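Long-range contacts in reducing end xylose-releasing exo-oligoxylanase (Bacillus halodurans, PDB 1WU4), which hydrolyses xylooligosaccharides of three or more units, releasing xylose from the reducing end with inversion of anomeric configuration: residues P201-L206 with L273-F278; A328-L332 with F367-L372. The protein carries 1 engineered substitution. One frame throughout, in Å; residues are numbered along the deposited sequence.

Contact 1: residues P201-L206 with L273-F278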
loop_
_atom_site.group_PDB
_atom_site.type_symbol
_atom_site.label_atom_id
_atom_site.label_comp_id
_atom_site.label_asym_id
_atom_site.label_seq_id
_atom_site.Cartn_x
_atom_site.Cartn_y
_atom_site.Cartn_z
ATOM N N PRO A 201 -10.156 -0.981 -0.459
ATOM C CA PRO A 201 -11.375 -1.752 -0.713
ATOM C C PRO A 201 -11.135 -3.011 -1.530
ATOM O O PRO A 201 -11.802 -4.028 -1.321
ATOM C CB PRO A 201 -12.291 -0.744 -1.413
ATOM C CG PRO A 201 -11.339 0.218 -2.051
ATOM C CD PRO A 201 -10.262 0.381 -1.009
ATOM N N HIS A 202 -10.180 -2.942 -2.455
ATOM C CA HIS A 202 -9.856 -4.092 -3.287
ATOM C C HIS A 202 -9.252 -5.228 -2.460
ATOM O O HIS A 202 -9.433 -6.400 -2.785
ATOM C CB HIS A 202 -8.931 -3.680 -4.447
ATOM C CG HIS A 202 -7.785 -2.805 -4.044
ATOM N ND1 HIS A 202 -7.952 -1.635 -3.335
ATOM C CD2 HIS A 202 -6.455 -2.913 -4.283
ATOM C CE1 HIS A 202 -6.775 -1.059 -3.156
ATOM N NE2 HIS A 202 -5.851 -1.813 -3.722
ATOM N N PHE A 203 -8.542 -4.887 -1.387
ATOM C CA PHE A 203 -7.975 -5.904 -0.505
ATOM C C PHE A 203 -9.119 -6.535 0.290
ATOM O O PHE A 203 -9.188 -7.756 0.441
ATOM C CB PHE A 203 -6.981 -5.279 0.484
ATOM C CG PHE A 203 -5.591 -5.074 -0.067
ATOM C CD1 PHE A 203 -5.388 -4.597 -1.360
ATOM C CD2 PHE A 203 -4.478 -5.319 0.734
ATOM C CE1 PHE A 203 -4.098 -4.366 -1.848
ATOM C CE2 PHE A 203 -3.187 -5.090 0.259
ATOM C CZ PHE A 203 -2.995 -4.614 -1.032
ATOM N N TYR A 204 -10.028 -5.700 0.788
ATOM C CA TYR A 204 -11.145 -6.197 1.588
ATOM C C TYR A 204 -12.076 -7.103 0.784
ATOM O O TYR A 204 -12.661 -8.032 1.335
ATOM C CB TYR A 204 -11.924 -5.028 2.208
ATOM C CG TYR A 204 -11.043 -3.970 2.845
ATOM C CD1 TYR A 204 -9.766 -4.284 3.327
ATOM C CD2 TYR A 204 -11.454 -2.641 2.903
ATOM C CE1 TYR A 204 -8.923 -3.299 3.831
ATOM C CE2 TYR A 204 -10.618 -1.647 3.409
ATOM C CZ TYR A 204 -9.350 -1.984 3.864
ATOM O OH TYR A 204 -8.496 -0.993 4.290
ATOM N N GLU A 205 -12.214 -6.835 -0.510
ATOM C CA GLU A 205 -13.052 -7.675 -1.364
ATOM C C GLU A 205 -12.494 -9.094 -1.321
ATOM O O GLU A 205 -13.234 -10.075 -1.246
ATOM C CB GLU A 205 -13.020 -7.167 -2.808
ATOM C CG GLU A 205 -13.616 -5.789 -2.997
ATOM C CD GLU A 205 -15.120 -5.820 -3.159
ATOM O OE1 GLU A 205 -15.792 -6.569 -2.417
ATOM O OE2 GLU A 205 -15.629 -5.082 -4.027
ATOM N N LEU A 206 -11.172 -9.202 -1.374
ATOM C CA LEU A 206 -10.537 -10.510 -1.337
ATOM C C LEU A 206 -10.645 -11.116 0.060
ATOM O O LEU A 206 -10.831 -12.324 0.201
ATOM C CB LEU A 206 -9.081 -10.397 -1.796
ATOM C CG LEU A 206 -8.959 -9.941 -3.257
ATOM C CD1 LEU A 206 -7.504 -9.683 -3.606
ATOM C CD2 LEU A 206 -9.558 -10.996 -4.182
ATOM N N LEU A 273 -5.323 0.742 -8.599
ATOM C CA LEU A 273 -5.295 -0.710 -8.489
ATOM C C LEU A 273 -6.691 -1.296 -8.289
ATOM O O LEU A 273 -7.011 -2.346 -8.847
ATOM C CB LEU A 273 -4.365 -1.151 -7.351
ATOM C CG LEU A 273 -4.074 -2.655 -7.329
ATOM C CD1 LEU A 273 -3.423 -3.080 -8.645
ATOM C CD2 LEU A 273 -3.157 -2.982 -6.162
ATOM N N ASP A 274 -7.523 -0.625 -7.495
ATOM C CA ASP A 274 -8.886 -1.104 -7.274
ATOM C C ASP A 274 -9.651 -1.094 -8.600
ATOM O O ASP A 274 -10.417 -2.016 -8.888
ATOM C CB ASP A 274 -9.598 -0.227 -6.231
ATOM C CG ASP A 274 -11.026 -0.683 -5.946
ATOM O OD1 ASP A 274 -11.277 -1.902 -5.907
ATOM O OD2 ASP A 274 -11.901 0.185 -5.743
ATOM N N ALA A 275 -9.430 -0.066 -9.415
ATOM C CA ALA A 275 -10.108 0.027 -10.704
ATOM C C ALA A 275 -9.689 -1.126 -11.605
ATOM O O ALA A 275 -10.521 -1.728 -12.284
ATOM C CB ALA A 275 -9.784 1.355 -11.376
ATOM N N GLU A 276 -8.399 -1.439 -11.607
ATOM C CA GLU A 276 -7.891 -2.526 -12.436
ATOM C C GLU A 276 -8.405 -3.886 -11.984
ATOM O O GLU A 276 -8.834 -4.701 -12.802
ATOM C CB GLU A 276 -6.361 -2.534 -12.427
ATOM C CG GLU A 276 -5.728 -3.653 -13.253
ATOM C CD GLU A 276 -6.268 -3.730 -14.672
ATOM O OE1 GLU A 276 -6.655 -2.680 -15.225
ATOM O OE2 GLU A 276 -6.291 -4.843 -15.240
ATOM N N TRP A 277 -8.364 -4.133 -10.678
ATOM C CA TRP A 277 -8.813 -5.408 -10.133
ATOM C C TRP A 277 -10.324 -5.618 -10.136
ATOM O O TRP A 277 -10.809 -6.666 -10.569
ATOM C CB TRP A 277 -8.307 -5.578 -8.699
ATOM C CG TRP A 277 -6.854 -5.942 -8.574
ATOM C CD1 TRP A 277 -5.927 -6.026 -9.578
ATOM C CD2 TRP A 277 -6.164 -6.266 -7.362
ATOM N NE1 TRP A 277 -4.700 -6.384 -9.059
ATOM C CE2 TRP A 277 -4.821 -6.535 -7.702
ATOM C CE3 TRP A 277 -6.553 -6.354 -6.016
ATOM C CZ2 TRP A 277 -3.861 -6.886 -6.744
ATOM C CZ3 TRP A 277 -5.596 -6.704 -5.063
ATOM C CH2 TRP A 277 -4.267 -6.963 -5.434
ATOM N N PHE A 278 -11.073 -4.632 -9.657
ATOM C CA PHE A 278 -12.517 -4.793 -9.571
ATOM C C PHE A 278 -13.388 -3.961 -10.499
ATOM O O PHE A 278 -14.614 -3.975 -10.379
ATOM C CB PHE A 278 -12.938 -4.621 -8.113
ATOM C CG PHE A 278 -12.503 -5.762 -7.245
ATOM C CD1 PHE A 278 -13.224 -6.953 -7.238
ATOM C CD2 PHE A 278 -11.325 -5.687 -6.510
ATOM C CE1 PHE A 278 -12.774 -8.054 -6.519
ATOM C CE2 PHE A 278 -10.866 -6.785 -5.787
ATOM C CZ PHE A 278 -11.589 -7.971 -5.790
#

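Contact 2: residues A328-L332 with F367-L372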
loop_
_atom_site.group_PDB
_atom_site.type_symbol
_atom_site.label_atom_id
_atom_site.label_comp_id
_atom_site.label_asym_id
_atom_site.label_seq_id
_atom_site.Cartn_x
_atom_site.Cartn_y
_atom_site.Cartn_z
ATOM N N ALA A 328 0.906 8.318 -11.611
ATOM C CA ALA A 328 0.955 7.514 -12.827
ATOM C C ALA A 328 0.151 6.227 -12.637
ATOM O O ALA A 328 -0.601 5.821 -13.521
ATOM C CB ALA A 328 2.401 7.189 -13.186
ATOM N N MET A 329 0.314 5.583 -11.483
ATOM C CA MET A 329 -0.420 4.354 -11.195
ATOM C C MET A 329 -1.922 4.651 -11.204
ATOM O O MET A 329 -2.735 3.798 -11.568
ATOM C CB MET A 329 0.010 3.786 -9.835
ATOM C CG MET A 329 -0.632 2.454 -9.467
ATOM S SD MET A 329 0.370 1.609 -8.234
ATOM C CE MET A 329 -0.846 0.497 -7.513
ATOM N N GLY A 330 -2.275 5.869 -10.807
ATOM C CA GLY A 330 -3.670 6.268 -10.795
ATOM C C GLY A 330 -4.306 6.210 -12.170
ATOM O O GLY A 330 -5.522 6.067 -12.285
ATOM N N SER A 331 -3.491 6.319 -13.214
ATOM C CA SER A 331 -3.999 6.281 -14.583
ATOM C C SER A 331 -4.782 5.007 -14.900
ATOM O O SER A 331 -5.575 4.982 -15.838
ATOM C CB SER A 331 -2.851 6.439 -15.582
ATOM O OG SER A 331 -2.266 7.726 -15.482
ATOM N N LEU A 332 -4.572 3.948 -14.123
ATOM C CA LEU A 332 -5.300 2.703 -14.356
ATOM C C LEU A 332 -6.798 2.905 -14.124
ATOM O O LEU A 332 -7.616 2.110 -14.585
ATOM C CB LEU A 332 -4.772 1.593 -13.440
ATOM C CG LEU A 332 -3.396 1.027 -13.800
ATOM C CD1 LEU A 332 -2.869 0.192 -12.644
ATOM C CD2 LEU A 332 -3.491 0.191 -15.067
ATOM N N PHE A 367 5.769 -0.556 -6.995
ATOM C CA PHE A 367 4.360 -0.925 -7.082
ATOM C C PHE A 367 3.757 -0.389 -8.383
ATOM O O PHE A 367 3.016 -1.094 -9.067
ATOM C CB PHE A 367 3.564 -0.386 -5.888
ATOM C CG PHE A 367 3.707 -1.207 -4.634
ATOM C CD1 PHE A 367 3.671 -2.599 -4.679
ATOM C CD2 PHE A 367 3.834 -0.583 -3.399
ATOM C CE1 PHE A 367 3.758 -3.357 -3.510
ATOM C CE2 PHE A 367 3.920 -1.330 -2.225
ATOM C CZ PHE A 367 3.881 -2.719 -2.282
ATOM N N ALA A 368 4.088 0.852 -8.725
ATOM C CA ALA A 368 3.577 1.458 -9.951
ATOM C C ALA A 368 4.124 0.750 -11.191
ATOM O O ALA A 368 3.413 0.588 -12.184
ATOM C CB ALA A 368 3.933 2.934 -9.985
ATOM N N MET A 369 5.382 0.322 -11.134
ATOM C CA MET A 369 5.986 -0.377 -12.264
ATOM C C MET A 369 5.271 -1.710 -12.466
ATOM O O MET A 369 5.014 -2.124 -13.597
ATOM C CB MET A 369 7.475 -0.625 -12.011
ATOM C CG MET A 369 8.288 -0.815 -13.282
ATOM S SD MET A 369 8.289 0.671 -14.326
ATOM C CE MET A 369 9.791 1.454 -13.803
ATOM N N LEU A 370 4.946 -2.385 -11.369
ATOM C CA LEU A 370 4.249 -3.660 -11.459
ATOM C C LEU A 370 2.823 -3.461 -11.972
ATOM O O LEU A 370 2.392 -4.143 -12.897
ATOM C CB LEU A 370 4.208 -4.350 -10.092
ATOM C CG LEU A 370 5.541 -4.861 -9.534
ATOM C CD1 LEU A 370 5.342 -5.362 -8.114
ATOM C CD2 LEU A 370 6.085 -5.972 -10.425
ATOM N N ALA A 371 2.096 -2.517 -11.380
ATOM C CA ALA A 371 0.715 -2.275 -11.784
ATOM C C ALA A 371 0.558 -1.781 -13.220
ATOM O O ALA A 371 -0.299 -2.269 -13.962
ATOM C CB ALA A 371 0.053 -1.292 -10.817
ATOM N N LEU A 372 1.379 -0.818 -13.619
ATOM C CA LEU A 372 1.274 -0.276 -14.968
ATOM C C LEU A 372 1.706 -1.239 -16.067
ATOM O O LEU A 372 1.378 -1.034 -17.233
ATOM C CB LEU A 372 2.061 1.031 -15.068
ATOM C CG LEU A 372 1.444 2.194 -14.283
ATOM C CD1 LEU A 372 2.446 3.327 -14.168
ATOM C CD2 LEU A 372 0.166 2.669 -14.970
#

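Contact 1: residues P201-L206 with L273-F278
The imidazole of His202 stands between the two helices with Asp274 over one face, the backbone N of that residue above the ring centre, and Phe203 CD1 offset toward the rim of the opposite face. Its edge is turned to Leu273 CD2 and to the indole of Trp277, an offset edge-to-face pair with planes at 70° and His202 CD2 3.9 Å from Trp277 CE3. Chi1 of 46° sets CG between the backbone N and the carbonyl carbon, and the ring thereby enters the hole formed by Leu273, Asp274, Trp277 and Phe278 as a knob. ND1, buried here, has no hydrogen-bond partner in the model. On the Phe278 ring lies the aliphatic part of Glu205: CB makes a CH-pi contact 3.8 Å from the ring centroid, while Leu206 CD2 meets the edge, 4.0 Å from Phe278 CZ. The helices 201-210 and 265-278 belong to the (alpha/alpha)6 barrel of glycoside hydrolase family 8; the two segments run 36° from parallel, their axes 9.6 Å apart. Leu206 sends its other methyl, CD1, to Trp277 CZ3 at 3.8 Å, so its two branches are shared between the two aromatic side chains. At the Asp274 end, OD1 lies 3.3 Å from His202 CB and OD2 lies 3.7 Å from Pro201 CG, both simple packing. The carboxylates of Asp274 and Glu205 are each salt-bridged to Arg227 of helix 216-233, whose positive charge probably eases the proximity of the two carboxylates. Trp277 NE1 donates its hydrogen bond to Phe376 O.

Contact 2: residues A328-L332 with F367-L372
Met329 lays its sulfur against the backbone of helix 358-372, SD 3.6 Å from Ala368 CA. With CG anti to the backbone N (chi1 -176°) and the chain extended beyond it, the side chain reaches across the small residues Ala368 and Ala371. Its CB touches Ala368 CB at 4.0 Å, and its terminal CE lies 3.9 Å from Ala371 CB. That same alanine methyl also receives Leu332 CD1 at 3.8 Å, so one methyl group is met by two side chains of the other segment. The alanines leave the helix surface low enough for the longer side chains to lie on it. Both helices, 320-329 and 358-372, are parts of the (alpha/alpha)6 barrel, and here residues 328-329 of the first and the 3-10 segment at 331-332 meet residues 367-372 of the second. Carbon-carbon contacts are slightly longer around Leu372, which crosses Leu332 obliquely with CD2 4.1 Å from Leu332 CG and places CD1 4.0 Å from Ala328 CB; its one shorter approach is to a backbone oxygen, CD2 to Ala328 O at 3.6 Å. Neither flank is a solvent side, since all seven touching residues are buried: Phe347 of helix 340-348 covers Ala328, Ala368 and Leu372, and Leu17 and Phe18 of helix 17-20 close over Leu372. Beside Met329, Phe367 offers CB to SD at 4.4 Å, while its ring leads away to an edge-to-face meeting with Tyr74.

Overall arrangement
Contact 1 closes before contact 2 opens along the chain, yet the two are neighbours in the barrel, their centres about 14 Å apart. Segment 273-278 joins them: Leu273 CB packs 3.9 Å from Met329 CE, and Ala275 CB lies 3.9 Å from Leu332 O. Phe376 touches both, Leu273 in contact 1 and the ring of Phe367 in contact 2. Both contacts pack the helices of the barrel near Glu70, the probable proton donor: its side chain is about 8 Å from that of Phe367 in contact 2 and about 11 Å from that of Phe203 in contact 1.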